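Local coordinates for protein sulfur oxygenase/reductase (Halothiobacillus neapolitanus, PDB 6QPA) that probably oxidises and reduces elemental sulfur as an iron-dependent sulfur oxygenase/reductase that assembles from 24 copies of its chain, at residues 281-284 with 285-289. Sequence-based numbering, arbitrary orientation.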
ATOM      1  N   ILE A 281      44.436 -51.003  -1.909  1.00 35.76           N
ATOM      2  CA  ILE A 281      44.879 -50.879  -3.295  1.00 37.81           C
ATOM      3  C   ILE A 281      45.229 -49.431  -3.613  1.00 35.26           C
ATOM      4  O   ILE A 281      46.307 -49.138  -4.139  1.00 38.48           O
ATOM      5  CB  ILE A 281      43.786 -51.406  -4.241  1.00 32.51           C
ATOM      6  CG1 ILE A 281      43.592 -52.919  -4.054  1.00 35.95           C
ATOM      7  CG2 ILE A 281      44.057 -50.985  -5.696  1.00 28.55           C
ATOM      8  CD1 ILE A 281      42.330 -53.461  -4.700  1.00 38.96           C
ATOM      9  N   HIS A 282      44.340 -48.500  -3.254  1.00 30.00           N
ATOM     10  CA  HIS A 282      44.554 -47.098  -3.612  1.00 33.46           C
ATOM     11  C   HIS A 282      45.657 -46.481  -2.759  1.00 30.70           C
ATOM     12  O   HIS A 282      46.504 -45.747  -3.277  1.00 30.00           O
ATOM     13  CB  HIS A 282      43.238 -46.304  -3.473  1.00 32.12           C
ATOM     14  CG  HIS A 282      43.312 -44.878  -3.965  1.00 26.14           C
ATOM     15  ND1 HIS A 282      43.225 -43.789  -3.119  1.00 30.92           N
ATOM     16  CD2 HIS A 282      43.424 -44.368  -5.215  1.00 26.98           C
ATOM     17  CE1 HIS A 282      43.287 -42.670  -3.823  1.00 28.72           C
ATOM     18  NE2 HIS A 282      43.420 -42.993  -5.099  1.00 32.70           N
ATOM     19  N   ASN A 283      45.671 -46.782  -1.452  1.00 29.01           N
ATOM     20  CA  ASN A 283      46.733 -46.261  -0.597  1.00 33.01           C
ATOM     21  C   ASN A 283      48.100 -46.692  -1.110  1.00 36.83           C
ATOM     22  O   ASN A 283      48.994 -45.861  -1.285  1.00 32.34           O
ATOM     23  CB  ASN A 283      46.547 -46.729   0.858  1.00 30.39           C
ATOM     24  CG  ASN A 283      45.493 -45.916   1.595  1.00 34.32           C
ATOM     25  OD1 ASN A 283      44.858 -45.046   1.007  1.00 31.45           O
ATOM     26  ND2 ASN A 283      45.311 -46.189   2.879  1.00 31.16           N
ATOM     27  N   ASN A 284      48.273 -47.990  -1.374  1.00 35.08           N
ATOM     28  CA  ASN A 284      49.591 -48.498  -1.740  1.00 37.11           C
ATOM     29  C   ASN A 284      49.932 -48.279  -3.210  1.00 40.28           C
ATOM     30  O   ASN A 284      51.103 -48.074  -3.546  1.00 39.82           O
ATOM     31  CB  ASN A 284      49.677 -49.975  -1.378  1.00 31.31           C
ATOM     32  CG  ASN A 284      49.548 -50.192   0.107  1.00 37.89           C
ATOM     33  OD1 ASN A 284      50.127 -49.446   0.899  1.00 45.83           O
ATOM     34  ND2 ASN A 284      48.783 -51.193   0.500  1.00 43.59           N
ATOM     35  N   GLY A 285      48.940 -48.298  -4.083  1.00 36.26           N
ATOM     36  CA  GLY A 285      49.192 -48.199  -5.498  1.00 37.76           C
ATOM     37  C   GLY A 285      49.114 -46.789  -6.047  1.00 33.92           C
ATOM     38  O   GLY A 285      49.664 -46.538  -7.119  1.00 36.71           O
ATOM     39  N   VAL A 286      48.450 -45.865  -5.347  1.00 32.79           N
ATOM     40  CA  VAL A 286      48.291 -44.505  -5.862  1.00 35.67           C
ATOM     41  C   VAL A 286      48.854 -43.491  -4.867  1.00 36.29           C
ATOM     42  O   VAL A 286      49.810 -42.777  -5.178  1.00 32.03           O
ATOM     43  CB  VAL A 286      46.822 -44.185  -6.198  1.00 34.92           C
ATOM     44  CG1 VAL A 286      46.677 -42.703  -6.609  1.00 25.53           C
ATOM     45  CG2 VAL A 286      46.312 -45.101  -7.305  1.00 33.37           C
ATOM     46  N   LEU A 287      48.281 -43.427  -3.662  1.00 34.82           N
ATOM     47  CA  LEU A 287      48.659 -42.364  -2.732  1.00 28.95           C
ATOM     48  C   LEU A 287      50.140 -42.402  -2.371  1.00 35.77           C
ATOM     49  O   LEU A 287      50.743 -41.350  -2.126  1.00 36.71           O
ATOM     50  CB  LEU A 287      47.805 -42.432  -1.461  1.00 34.65           C
ATOM     51  CG  LEU A 287      46.293 -42.131  -1.599  1.00 34.42           C
ATOM     52  CD1 LEU A 287      45.607 -42.067  -0.244  1.00 34.54           C
ATOM     53  CD2 LEU A 287      46.054 -40.845  -2.355  1.00 28.22           C
ATOM     54  N   ALA A 288      50.729 -43.600  -2.298  1.00 30.27           N
ATOM     55  CA  ALA A 288      52.125 -43.767  -1.928  1.00 32.24           C
ATOM     56  C   ALA A 288      53.092 -43.190  -2.952  1.00 32.35           C
ATOM     57  O   ALA A 288      54.274 -43.050  -2.636  1.00 32.70           O
ATOM     58  CB  ALA A 288      52.442 -45.257  -1.723  1.00 33.14           C
ATOM     59  N   HIS A 289      52.635 -42.845  -4.158  1.00 31.47           N
ATOM     60  CA  HIS A 289      53.548 -42.438  -5.217  1.00 33.14           C
ATOM     61  C   HIS A 289      53.402 -40.982  -5.616  1.00 31.07           C
ATOM     62  O   HIS A 289      53.977 -40.568  -6.629  1.00 34.39           O
ATOM     63  CB  HIS A 289      53.349 -43.345  -6.424  1.00 33.76           C
ATOM     64  CG  HIS A 289      53.490 -44.794  -6.086  1.00 37.18           C
ATOM     65  ND1 HIS A 289      54.636 -45.307  -5.512  1.00 39.84           N
ATOM     66  CD2 HIS A 289      52.647 -45.839  -6.245  1.00 36.46           C
ATOM     67  CE1 HIS A 289      54.488 -46.605  -5.325  1.00 37.29           C
ATOM     68  NE2 HIS A 289      53.288 -46.953  -5.755  1.00 36.40           N
TER
HETATM   69  O   HOH W   1      52.717 -49.738  -5.686  1.00 34.32           O
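His282, Val286 and Leu287 meet on one side of the last turns of helix 276-287, where the helix widens into a pi-type turn at 285-287, shortly before strand 290-305. With CG anti to the backbone N (chi1 -174°), the His282 imidazole swings forward along the helix and lies obliquely against both aliphatic side chains. Its CD2 meets Val286 CB at 3.5 Å, while CE1, on the other flank of the ring, meets Leu287 CD2 at 3.6 Å. A flat ring suits this place because it can touch two branched neighbours at once; an alanine here would probably open a gap beside both and leave their methyl groups freer to shift. On the backbone, His282 O accepts two N-H groups, from Val286 N and, straighter and in the carbonyl plane, from Leu287 N at 2.9 Å, the five-residue span of the pi-type turn. Asn283 brings OD1 to 3.3 Å from Leu287 CD1, and both residues pack on Met218 of the second subunit. Gly285 suits its position, since a side chain would run into Ile281 O. Further along, the His289 ring has Ala288 CB over one face and is hydrogen-bonded through ND1 to His171 ND1. At its edge a water joins His289 NE2, 2.8 Å away, to Asn284 O.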